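Local coordinates for phage tail sheath protein (PDB 3HXL), which probably assembles into the contractile sheath that surrounds the tail tube of a myovirus-like phage, at residues L79-T84 / T284-D289; G34-P39 / F200-L205; I247-G252 / L261-A266. All blocks are in the same frame, centred on the assembly; numbering follows the deposited sequence.

Interaction 1: residues L79-T84 / T284-D289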
ATOM      1  N   LEU A  79       7.483  -1.083   2.689  1.00 19.84           N
ATOM      2  CA  LEU A  79       7.911  -2.374   2.180  1.00 19.14           C
ATOM      3  C   LEU A  79       8.687  -3.228   3.177  1.00 17.11           C
ATOM      4  O   LEU A  79       9.232  -4.266   2.807  1.00 16.83           O
ATOM      5  CB  LEU A  79       8.697  -2.182   0.878  1.00 18.13           C
ATOM      6  CG  LEU A  79       7.744  -1.824  -0.284  1.00 14.66           C
ATOM      7  CD1 LEU A  79       8.522  -1.365  -1.503  1.00 19.38           C
ATOM      8  CD2 LEU A  79       6.875  -3.032  -0.619  1.00 16.87           C
ATOM      9  N   LYS A  80       8.736  -2.804   4.439  1.00 17.52           N
ATOM     10  CA  LYS A  80       9.418  -3.606   5.450  1.00 16.51           C
ATOM     11  C   LYS A  80       8.572  -4.850   5.718  1.00 21.92           C
ATOM     12  O   LYS A  80       9.107  -5.936   5.935  1.00 16.71           O
ATOM     13  CB  LYS A  80       9.629  -2.807   6.749  1.00 15.82           C
ATOM     14  CG  LYS A  80      10.894  -1.958   6.733  1.00 17.48           C
ATOM     15  CD  LYS A  80      11.066  -1.104   7.981  1.00 16.03           C
ATOM     16  CE  LYS A  80      12.435  -0.422   7.972  1.00 19.78           C
ATOM     17  NZ  LYS A  80      12.637   0.486   9.144  1.00 21.20           N
ATOM     18  N   ARG A  81       7.249  -4.702   5.672  1.00 14.16           N
ATOM     19  CA  ARG A  81       6.363  -5.837   5.921  1.00 14.07           C
ATOM     20  C   ARG A  81       5.452  -6.206   4.749  1.00 14.54           C
ATOM     21  O   ARG A  81       4.966  -7.332   4.676  1.00 13.93           O
ATOM     22  CB  ARG A  81       5.499  -5.571   7.160  1.00 17.22           C
ATOM     23  CG  ARG A  81       6.271  -5.373   8.467  1.00 19.89           C
ATOM     24  CD  ARG A  81       6.854  -6.687   8.981  1.00 19.06           C
ATOM     25  NE  ARG A  81       7.362  -6.590  10.353  1.00 24.03           N
ATOM     26  CZ  ARG A  81       6.745  -7.096  11.417  1.00 20.46           C
ATOM     27  NH1 ARG A  81       5.594  -7.737  11.280  1.00 19.58           N
ATOM     28  NH2 ARG A  81       7.288  -6.979  12.618  1.00 19.78           N
ATOM     29  N   ALA A  82       5.215  -5.264   3.841  1.00 18.61           N
ATOM     30  CA  ALA A  82       4.349  -5.525   2.691  1.00 17.18           C
ATOM     31  C   ALA A  82       5.142  -6.164   1.560  1.00 18.15           C
ATOM     32  O   ALA A  82       6.353  -5.980   1.459  1.00 17.92           O
ATOM     33  CB  ALA A  82       3.714  -4.225   2.214  1.00 18.60           C
ATOM     34  N   LYS A  83       4.459  -6.916   0.708  1.00 16.21           N
ATOM     35  CA  LYS A  83       5.121  -7.564  -0.407  1.00 17.63           C
ATOM     36  C   LYS A  83       4.993  -6.716  -1.666  1.00 20.94           C
ATOM     37  O   LYS A  83       5.847  -6.766  -2.547  1.00 16.66           O
ATOM     38  CB  LYS A  83       4.520  -8.951  -0.625  1.00 19.33           C
ATOM     39  CG  LYS A  83       4.569  -9.820   0.624  1.00 29.62           C
ATOM     40  CD  LYS A  83       6.001 -10.003   1.114  1.00 38.34           C
ATOM     41  CE  LYS A  83       6.058 -10.741   2.444  1.00 40.15           C
ATOM     42  NZ  LYS A  83       5.395  -9.979   3.534  1.00 46.11           N
ATOM     43  N   THR A  84       3.927  -5.929  -1.744  1.00 18.06           N
ATOM     44  CA  THR A  84       3.712  -5.074  -2.900  1.00 19.19           C
ATOM     45  C   THR A  84       3.179  -3.705  -2.489  1.00 20.70           C
ATOM     46  O   THR A  84       2.299  -3.595  -1.632  1.00 17.73           O
ATOM     47  CB  THR A  84       2.712  -5.710  -3.890  1.00 24.55           C
ATOM     48  OG1 THR A  84       3.177  -7.009  -4.271  1.00 25.87           O
ATOM     49  CG2 THR A  84       2.577  -4.848  -5.132  1.00 22.65           C
ATOM     50  N   THR A 284       0.206  -7.205  17.809  1.00 19.95           N
ATOM     51  CA  THR A 284       0.399  -6.927  19.231  1.00 14.16           C
ATOM     52  C   THR A 284       1.762  -7.390  19.735  1.00 17.34           C
ATOM     53  O   THR A 284       2.142  -8.552  19.592  1.00 12.71           O
ATOM     54  CB  THR A 284      -0.717  -7.564  20.084  1.00 17.65           C
ATOM     55  OG1 THR A 284      -1.981  -7.001  19.700  1.00 16.16           O
ATOM     56  CG2 THR A 284      -0.489  -7.280  21.573  1.00 14.81           C
ATOM     57  N   TYR A 285       2.485  -6.443  20.321  1.00 16.16           N
ATOM     58  CA  TYR A 285       3.809  -6.664  20.866  1.00 19.74           C
ATOM     59  C   TYR A 285       4.869  -7.063  19.851  1.00 17.56           C
ATOM     60  O   TYR A 285       5.907  -7.614  20.212  1.00 17.02           O
ATOM     61  CB  TYR A 285       3.763  -7.666  22.021  1.00 23.76           C
ATOM     62  CG  TYR A 285       3.893  -6.981  23.364  1.00 37.47           C
ATOM     63  CD1 TYR A 285       3.096  -5.877  23.686  1.00 34.82           C
ATOM     64  CD2 TYR A 285       4.836  -7.409  24.300  1.00 34.05           C
ATOM     65  CE1 TYR A 285       3.238  -5.215  24.906  1.00 42.49           C
ATOM     66  CE2 TYR A 285       4.986  -6.757  25.520  1.00 43.15           C
ATOM     67  CZ  TYR A 285       4.184  -5.660  25.817  1.00 48.65           C
ATOM     68  OH  TYR A 285       4.334  -5.013  27.024  1.00 47.94           O
ATOM     69  N   GLN A 286       4.604  -6.805  18.575  1.00 17.15           N
ATOM     70  CA  GLN A 286       5.613  -7.068  17.567  1.00 18.87           C
ATOM     71  C   GLN A 286       6.357  -5.740  17.553  1.00 19.68           C
ATOM     72  O   GLN A 286       5.768  -4.687  17.823  1.00 17.42           O
ATOM     73  CB  GLN A 286       4.999  -7.333  16.188  1.00 18.58           C
ATOM     74  CG  GLN A 286       4.261  -8.658  16.059  1.00 19.65           C
ATOM     75  CD  GLN A 286       4.178  -9.132  14.620  1.00 23.73           C
ATOM     76  OE1 GLN A 286       3.258  -9.860  14.240  1.00 28.17           O
ATOM     77  NE2 GLN A 286       5.155  -8.735  13.813  1.00 29.02           N
ATOM     78  N   GLY A 287       7.644  -5.775  17.253  1.00 15.38           N
ATOM     79  CA  GLY A 287       8.398  -4.542  17.233  1.00 17.65           C
ATOM     80  C   GLY A 287       8.430  -3.904  15.862  1.00 22.12           C
ATOM     81  O   GLY A 287       8.410  -4.595  14.845  1.00 20.42           O
ATOM     82  N   TYR A 288       8.453  -2.577  15.839  1.00 19.35           N
ATOM     83  CA  TYR A 288       8.534  -1.828  14.592  1.00 16.77           C
ATOM     84  C   TYR A 288       9.952  -2.080  14.086  1.00 16.76           C
ATOM     85  O   TYR A 288      10.916  -1.668  14.726  1.00 18.67           O
ATOM     86  CB  TYR A 288       8.339  -0.337  14.875  1.00 13.46           C
ATOM     87  CG  TYR A 288       8.412   0.561  13.660  1.00 17.61           C
ATOM     88  CD1 TYR A 288       9.562   0.620  12.871  1.00 16.37           C
ATOM     89  CD2 TYR A 288       7.331   1.364  13.303  1.00 16.99           C
ATOM     90  CE1 TYR A 288       9.630   1.456  11.755  1.00 13.80           C
ATOM     91  CE2 TYR A 288       7.387   2.199  12.194  1.00 11.82           C
ATOM     92  CZ  TYR A 288       8.534   2.241  11.423  1.00 13.33           C
ATOM     93  OH  TYR A 288       8.568   3.049  10.306  1.00 14.86           O
ATOM     94  N   ASP A 289      10.082  -2.738  12.941  1.00 20.84           N
ATOM     95  CA  ASP A 289      11.396  -3.058  12.391  1.00 22.26           C
ATOM     96  C   ASP A 289      12.368  -1.883  12.317  1.00 21.84           C
ATOM     97  O   ASP A 289      12.073  -0.860  11.698  1.00 21.84           O
ATOM     98  CB  ASP A 289      11.245  -3.673  10.999  1.00 21.32           C
ATOM     99  CG  ASP A 289      10.252  -4.810  10.976  1.00 22.90           C
ATOM    100  OD1 ASP A 289       9.128  -4.612  10.469  1.00 21.03           O
ATOM    101  OD2 ASP A 289      10.595  -5.901  11.473  1.00 25.49           O
TER
HETATM  102  O   HOH W   1       9.502  -6.846  13.942  1.00 42.13           O
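R81 and D289 form a salt bridge, with NE of R81 lying 2.7 Å from OD1 of D289 on its syn lone pair. The guanidinium and carboxylate planes stand 57° apart, and the pairing goes through one nitrogen and one oxygen. The R81 chain bends at chi2 (-73°), and from there the extended CG-CD-NE part carries NE to the acid. OD1 also accepts from W269 on helix 263-276. At the edge of the guanidinium lies the Q286 amide, nearly coplanar with it.

K80 bonds across the contact to a backbone oxygen, D289 O, while its charge is met by E290 and E77. Its extended chain runs antiparallel to the D289 side chain, K80 CD 4.0 Å from D289 CB. NZ reaches D289 O at 2.9 Å from above the carbonyl plane. NZ also sits near the edge of the Y288 ring, 4.1 Å from CE1; the OH of that ring bonds to E77.

A water donates to G287 O at 2.7 Å and to D289 OD2 at 2.9 Å. Its link to R81 NH2 is weak.

This surface contact is polar. D289 is held through both carboxylate oxygens and its carbonyl, which probably fixes the two loops together.

Interaction 2: residues G34-P39 / F200-L205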
ATOM      1  N   GLY A  34      -0.838  -8.811   1.708  1.00 16.80           N
ATOM      2  CA  GLY A  34       0.467  -8.259   1.395  1.00 14.69           C
ATOM      3  C   GLY A  34       0.524  -7.029   0.508  1.00 13.82           C
ATOM      4  O   GLY A  34       1.610  -6.546   0.200  1.00 16.29           O
ATOM      5  N   ILE A  35      -0.627  -6.498   0.112  1.00 12.77           N
ATOM      6  CA  ILE A  35      -0.625  -5.337  -0.766  1.00 14.46           C
ATOM      7  C   ILE A  35      -1.004  -4.036  -0.069  1.00 12.94           C
ATOM      8  O   ILE A  35      -2.112  -3.895   0.451  1.00 14.15           O
ATOM      9  CB  ILE A  35      -1.578  -5.561  -1.958  1.00 16.64           C
ATOM     10  CG1 ILE A  35      -1.192  -6.845  -2.687  1.00 22.07           C
ATOM     11  CG2 ILE A  35      -1.523  -4.373  -2.898  1.00 13.57           C
ATOM     12  CD1 ILE A  35      -2.153  -7.241  -3.787  1.00 33.71           C
ATOM     13  N   VAL A  36      -0.073  -3.089  -0.064  1.00 14.25           N
ATOM     14  CA  VAL A  36      -0.298  -1.786   0.555  1.00 16.16           C
ATOM     15  C   VAL A  36      -0.264  -0.708  -0.533  1.00 15.34           C
ATOM     16  O   VAL A  36       0.377  -0.890  -1.565  1.00 14.81           O
ATOM     17  CB  VAL A  36       0.793  -1.474   1.629  1.00 17.47           C
ATOM     18  CG1 VAL A  36       2.156  -1.305   0.966  1.00 12.58           C
ATOM     19  CG2 VAL A  36       0.425  -0.217   2.411  1.00 14.42           C
ATOM     20  N   SER A  37      -0.979   0.397  -0.320  1.00 13.99           N
ATOM     21  CA  SER A  37      -0.989   1.495  -1.287  1.00 11.57           C
ATOM     22  C   SER A  37      -0.811   2.808  -0.546  1.00 14.80           C
ATOM     23  O   SER A  37      -1.305   2.979   0.570  1.00 17.37           O
ATOM     24  CB  SER A  37      -2.294   1.546  -2.078  1.00 17.43           C
ATOM     25  OG  SER A  37      -2.259   2.647  -2.980  1.00 16.60           O
HETATM   26  N   MSE A  38      -0.120   3.744  -1.173  1.00 15.69           N
HETATM   27  CA  MSE A  38       0.143   5.009  -0.515  1.00 19.96           C
HETATM   28  C   MSE A  38       0.270   6.182  -1.475  1.00 23.79           C
HETATM   29  O   MSE A  38       0.929   6.088  -2.507  1.00 20.03           O
HETATM   30  CB  MSE A  38       1.423   4.848   0.312  1.00 19.49           C
HETATM   31  CG  MSE A  38       1.907   6.050   1.091  1.00 22.06           C
HETATM   32 SE   MSE A  38       3.314   5.504   2.349  1.00 32.27          SE
HETATM   33  CE  MSE A  38       4.507   4.669   1.030  1.00 19.67           C
ATOM     34  N   PRO A  39      -0.406   7.296  -1.162  1.00 23.02           N
ATOM     35  CA  PRO A  39      -0.331   8.483  -2.019  1.00 20.37           C
ATOM     36  C   PRO A  39       0.783   9.384  -1.467  1.00 19.93           C
ATOM     37  O   PRO A  39       0.771   9.739  -0.291  1.00 20.21           O
ATOM     38  CB  PRO A  39      -1.721   9.097  -1.871  1.00 19.84           C
ATOM     39  CG  PRO A  39      -2.044   8.823  -0.429  1.00 18.42           C
ATOM     40  CD  PRO A  39      -1.532   7.395  -0.209  1.00 19.18           C
ATOM     41  N   PHE A 200      -6.111  -4.445  -3.310  1.00 16.90           N
ATOM     42  CA  PHE A 200      -5.170  -4.094  -2.252  1.00 14.95           C
ATOM     43  C   PHE A 200      -5.784  -4.410  -0.892  1.00 13.53           C
ATOM     44  O   PHE A 200      -6.965  -4.741  -0.802  1.00 13.84           O
ATOM     45  CB  PHE A 200      -4.789  -2.609  -2.346  1.00 15.75           C
ATOM     46  CG  PHE A 200      -5.928  -1.659  -2.071  1.00 18.18           C
ATOM     47  CD1 PHE A 200      -6.121  -1.128  -0.796  1.00 14.41           C
ATOM     48  CD2 PHE A 200      -6.810  -1.305  -3.084  1.00 18.05           C
ATOM     49  CE1 PHE A 200      -7.187  -0.253  -0.536  1.00 16.90           C
ATOM     50  CE2 PHE A 200      -7.875  -0.435  -2.834  1.00 18.34           C
ATOM     51  CZ  PHE A 200      -8.059   0.091  -1.555  1.00 15.29           C
ATOM     52  N   ASN A 201      -4.984  -4.316   0.162  1.00 12.96           N
ATOM     53  CA  ASN A 201      -5.465  -4.623   1.499  1.00 12.77           C
ATOM     54  C   ASN A 201      -5.520  -3.396   2.383  1.00 11.19           C
ATOM     55  O   ASN A 201      -6.504  -3.165   3.078  1.00 16.62           O
ATOM     56  CB  ASN A 201      -4.547  -5.658   2.167  1.00 13.21           C
ATOM     57  CG  ASN A 201      -4.483  -6.950   1.398  1.00 15.06           C
ATOM     58  OD1 ASN A 201      -5.464  -7.684   1.319  1.00 21.81           O
ATOM     59  ND2 ASN A 201      -3.333  -7.232   0.813  1.00 10.65           N
ATOM     60  N   THR A 202      -4.457  -2.607   2.343  1.00 14.10           N
ATOM     61  CA  THR A 202      -4.381  -1.433   3.190  1.00 18.04           C
ATOM     62  C   THR A 202      -3.853  -0.184   2.504  1.00 14.98           C
ATOM     63  O   THR A 202      -3.088  -0.255   1.538  1.00 19.89           O
ATOM     64  CB  THR A 202      -3.478  -1.708   4.391  1.00 21.61           C
ATOM     65  OG1 THR A 202      -2.116  -1.738   3.954  1.00 26.09           O
ATOM     66  CG2 THR A 202      -3.821  -3.055   5.009  1.00 15.76           C
ATOM     67  N   ILE A 203      -4.263   0.964   3.027  1.00 14.46           N
ATOM     68  CA  ILE A 203      -3.817   2.249   2.508  1.00 15.48           C
ATOM     69  C   ILE A 203      -3.212   3.049   3.655  1.00 16.78           C
ATOM     70  O   ILE A 203      -3.721   3.017   4.770  1.00 16.12           O
ATOM     71  CB  ILE A 203      -4.988   3.071   1.933  1.00 21.10           C
ATOM     72  CG1 ILE A 203      -5.446   2.476   0.600  1.00 19.67           C
ATOM     73  CG2 ILE A 203      -4.560   4.524   1.774  1.00 19.22           C
ATOM     74  CD1 ILE A 203      -6.766   3.056   0.092  1.00 20.84           C
ATOM     75  N   ALA A 204      -2.119   3.752   3.384  1.00 19.66           N
ATOM     76  CA  ALA A 204      -1.501   4.584   4.400  1.00 16.98           C
ATOM     77  C   ALA A 204      -1.671   6.031   3.969  1.00 18.22           C
ATOM     78  O   ALA A 204      -1.512   6.355   2.790  1.00 15.80           O
ATOM     79  CB  ALA A 204      -0.010   4.259   4.539  1.00 16.79           C
ATOM     80  N   LEU A 205      -2.027   6.894   4.914  1.00 18.63           N
ATOM     81  CA  LEU A 205      -2.155   8.321   4.626  1.00 16.32           C
ATOM     82  C   LEU A 205      -1.164   9.018   5.557  1.00 15.13           C
ATOM     83  O   LEU A 205      -1.481   9.306   6.704  1.00 18.11           O
ATOM     84  CB  LEU A 205      -3.584   8.828   4.892  1.00 16.55           C
ATOM     85  CG  LEU A 205      -3.771  10.345   4.734  1.00 16.01           C
ATOM     86  CD1 LEU A 205      -3.306  10.788   3.344  1.00 17.38           C
ATOM     87  CD2 LEU A 205      -5.232  10.714   4.944  1.00 16.57           C
TER
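The I35 carbonyl takes two donors from the other segment. T202 N lies in its plane at 3.3 Å, and N201 N at 2.9 Å is tilted 23° from that plane. The N201 side-chain amide reaches back beside the backbone N of I35 and of G34. The end of the F200 ring leads away, and F200 meets I35 through CB: I35 CG2 lies 3.8 Å from F200 CB. At the other end the P39 ring puts CD 3.2 Å from A204 O.

The two strands run parallel, with V36 bridged to T202 and S37 to I203. S37 N bonds to T202 O at 2.9 Å, and A204 N to S37 O at 3.0 Å. The next donor in this pattern would be the nitrogen of P39, which carries no hydrogen. A204 O is buried and has no polar partner in the model.

On one face V36 CG2, anti to its own nitrogen, comes 3.3 Å from T202 OG1. That hydroxyl is bonded to A271 O. The selenium of M38 packs there on A204 CB at 4.2 Å. On the other face S37 OG is bonded to Y191 OH and L86 O.

The pair joins the Gp18 domain III N-terminal region to the subtilisin-like domain near the centre of the molecule. Helix 263-276 covers the V36 and T202 face; helices 185-195 and 210-227 cover the S37 and I203 face. Strand 84-89 continues the sheet beyond 35-40, and strand 232-236 continues it beyond 202-204.

Interaction 3: residues I247-G252 / L261-A266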
ATOM      1  N   ILE A 247      -7.409   2.522  11.067  1.00 16.29           N
ATOM      2  CA  ILE A 247      -6.441   2.367  12.144  1.00 16.23           C
ATOM      3  C   ILE A 247      -5.821   3.741  12.358  1.00 12.11           C
ATOM      4  O   ILE A 247      -5.451   4.415  11.398  1.00 16.44           O
ATOM      5  CB  ILE A 247      -5.325   1.353  11.772  1.00 11.15           C
ATOM      6  CG1 ILE A 247      -5.932  -0.049  11.630  1.00 12.50           C
ATOM      7  CG2 ILE A 247      -4.237   1.366  12.842  1.00 15.30           C
ATOM      8  CD1 ILE A 247      -5.009  -1.065  10.941  1.00 11.60           C
ATOM      9  N   SER A 248      -5.728   4.164  13.614  1.00 13.50           N
ATOM     10  CA  SER A 248      -5.163   5.476  13.942  1.00 16.28           C
ATOM     11  C   SER A 248      -3.870   5.387  14.754  1.00  8.98           C
ATOM     12  O   SER A 248      -3.891   5.041  15.936  1.00 15.20           O
ATOM     13  CB  SER A 248      -6.187   6.309  14.722  1.00 19.30           C
ATOM     14  OG  SER A 248      -5.684   7.602  15.020  1.00 20.45           O
ATOM     15  N   VAL A 249      -2.754   5.723  14.114  1.00 11.08           N
ATOM     16  CA  VAL A 249      -1.442   5.697  14.764  1.00 13.63           C
ATOM     17  C   VAL A 249      -1.267   6.980  15.577  1.00 14.52           C
ATOM     18  O   VAL A 249      -1.359   8.081  15.033  1.00 15.16           O
ATOM     19  CB  VAL A 249      -0.313   5.608  13.715  1.00 17.68           C
ATOM     20  CG1 VAL A 249       1.037   5.480  14.406  1.00 17.18           C
ATOM     21  CG2 VAL A 249      -0.562   4.429  12.785  1.00 17.25           C
ATOM     22  N   LYS A 250      -1.008   6.831  16.875  1.00 14.76           N
ATOM     23  CA  LYS A 250      -0.858   7.974  17.779  1.00 19.14           C
ATOM     24  C   LYS A 250       0.540   8.577  17.837  1.00 20.44           C
ATOM     25  O   LYS A 250       0.704   9.806  17.772  1.00 17.57           O
ATOM     26  CB  LYS A 250      -1.284   7.575  19.201  1.00 17.76           C
ATOM     27  CG  LYS A 250      -1.400   8.748  20.186  1.00 18.43           C
ATOM     28  CD  LYS A 250      -1.806   8.268  21.576  1.00 15.02           C
ATOM     29  CE  LYS A 250      -2.052   9.436  22.538  1.00 18.41           C
ATOM     30  NZ  LYS A 250      -3.198  10.298  22.099  1.00 13.92           N
ATOM     31  N   ASN A 251       1.549   7.721  17.974  1.00 15.90           N
ATOM     32  CA  ASN A 251       2.921   8.199  18.056  1.00 14.70           C
ATOM     33  C   ASN A 251       3.843   7.607  16.996  1.00 18.32           C
ATOM     34  O   ASN A 251       3.431   6.784  16.173  1.00 15.81           O
ATOM     35  CB  ASN A 251       3.494   7.963  19.474  1.00 17.49           C
ATOM     36  CG  ASN A 251       3.553   6.490  19.866  1.00 16.73           C
ATOM     37  OD1 ASN A 251       2.919   5.641  19.245  1.00 16.17           O
ATOM     38  ND2 ASN A 251       4.302   6.191  20.921  1.00 17.23           N
ATOM     39  N   GLY A 252       5.091   8.056  17.016  1.00 19.15           N
ATOM     40  CA  GLY A 252       6.072   7.582  16.062  1.00 15.42           C
ATOM     41  C   GLY A 252       7.156   6.796  16.764  1.00 19.84           C
ATOM     42  O   GLY A 252       7.000   6.383  17.917  1.00 17.39           O
ATOM     43  N   LEU A 261      10.759   9.216  13.398  1.00 20.97           N
ATOM     44  CA  LEU A 261       9.612   9.237  12.500  1.00 19.41           C
ATOM     45  C   LEU A 261       8.375   9.687  13.259  1.00 16.27           C
ATOM     46  O   LEU A 261       8.119   9.228  14.370  1.00 17.70           O
ATOM     47  CB  LEU A 261       9.371   7.847  11.912  1.00 22.51           C
ATOM     48  CG  LEU A 261      10.492   7.237  11.063  1.00 25.55           C
ATOM     49  CD1 LEU A 261      10.070   5.828  10.631  1.00 22.84           C
ATOM     50  CD2 LEU A 261      10.772   8.106   9.836  1.00 17.64           C
ATOM     51  N   THR A 262       7.612  10.590  12.655  1.00 16.68           N
ATOM     52  CA  THR A 262       6.388  11.091  13.266  1.00 17.66           C
ATOM     53  C   THR A 262       5.298  10.036  13.140  1.00 19.99           C
ATOM     54  O   THR A 262       5.483   9.016  12.474  1.00 17.86           O
ATOM     55  CB  THR A 262       5.861  12.333  12.542  1.00 17.14           C
ATOM     56  OG1 THR A 262       5.609  11.996  11.173  1.00 16.46           O
ATOM     57  CG2 THR A 262       6.856  13.464  12.613  1.00 21.72           C
ATOM     58  N   ALA A 263       4.155  10.290  13.769  1.00 16.95           N
ATOM     59  CA  ALA A 263       3.040   9.351  13.686  1.00 17.14           C
ATOM     60  C   ALA A 263       2.587   9.272  12.234  1.00 17.93           C
ATOM     61  O   ALA A 263       2.261   8.195  11.724  1.00 16.04           O
ATOM     62  CB  ALA A 263       1.893   9.811  14.575  1.00 16.51           C
ATOM     63  N   ALA A 264       2.562  10.421  11.565  1.00 19.15           N
ATOM     64  CA  ALA A 264       2.153  10.464  10.163  1.00 21.49           C
ATOM     65  C   ALA A 264       3.063   9.569   9.314  1.00 18.15           C
ATOM     66  O   ALA A 264       2.593   8.833   8.448  1.00 15.63           O
ATOM     67  CB  ALA A 264       2.205  11.899   9.639  1.00 15.35           C
ATOM     68  N   GLN A 265       4.367   9.653   9.551  1.00 14.13           N
ATOM     69  CA  GLN A 265       5.314   8.835   8.803  1.00 15.76           C
ATOM     70  C   GLN A 265       5.184   7.362   9.177  1.00 19.52           C
ATOM     71  O   GLN A 265       5.419   6.470   8.347  1.00 15.38           O
ATOM     72  CB  GLN A 265       6.745   9.282   9.075  1.00 17.37           C
ATOM     73  CG  GLN A 265       7.100  10.667   8.556  1.00 17.44           C
ATOM     74  CD  GLN A 265       8.513  11.042   8.929  1.00 17.72           C
ATOM     75  OE1 GLN A 265       8.839  11.130  10.108  1.00 19.11           O
ATOM     76  NE2 GLN A 265       9.368  11.254   7.924  1.00 18.93           N
ATOM     77  N   ALA A 266       4.835   7.114  10.436  1.00 16.69           N
ATOM     78  CA  ALA A 266       4.680   5.758  10.948  1.00 16.49           C
ATOM     79  C   ALA A 266       3.516   5.000  10.303  1.00 20.31           C
ATOM     80  O   ALA A 266       3.483   3.772  10.341  1.00 15.91           O
ATOM     81  CB  ALA A 266       4.511   5.795  12.469  1.00 18.80           C
TER
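G252 and L261 bring the backbones close: G252 CA, with no side chain to hold them apart, lies 3.1 Å from L261 O in a CA-H...O contact, and a second runs from A263 CA to N251 O at 3.6 Å.

The side-chain contacts are made by small apolar groups. V249 points toward the helix, and with CG1 anti to its nitrogen (chi1 -176°) that methyl packs 4.0 Å from A266 CB. A263 CB rests on the backbone, 3.4 Å from K250 O. The N251 side chain points away; its OD1 bonds to F314 N and its ND2 to P296 O. No conventional hydrogen bond crosses between the segments. N251 O is buried and has no polar partner in the model.

T262 is the N-cap. It forms a capping box with Q265: Q265 N donates to T262 OG1 at 3.1 Å, and T262 N to Q265 OE1 at 2.9 Å, on a lone pair.

The contact packs the first turn of helix 263-276 against strand 246-255 at the break that interrupts it. That strand pairs antiparallel with strand 260-261 just before the helix. V249 also touches V234 of strand 232-236 and V270 farther along the helix. L261 touches helix 73-78.

How the interactions relate
Interactions 2 and 3 are buried, while interaction 1 lies at the surface. Interaction 2 is the most central and rests on backbone bonds between parallel strands. Interaction 3, farther along the same sheet, relies on apolar contacts and CA-H...O approaches where a strand meets a helix start. Interaction 1 joins two loops by charges and a water. Interactions 1 and 2 both tie the Gp18 domain III N-terminal region to the subtilisin-like domain, and they meet directly: K83 N lies 2.9 Å from G34 O, and A82 packs on V36. Interactions 1 and 3 meet where Y288 packs on L261. Helix 263-276 is common to all three, through W269, A271 and its first turn.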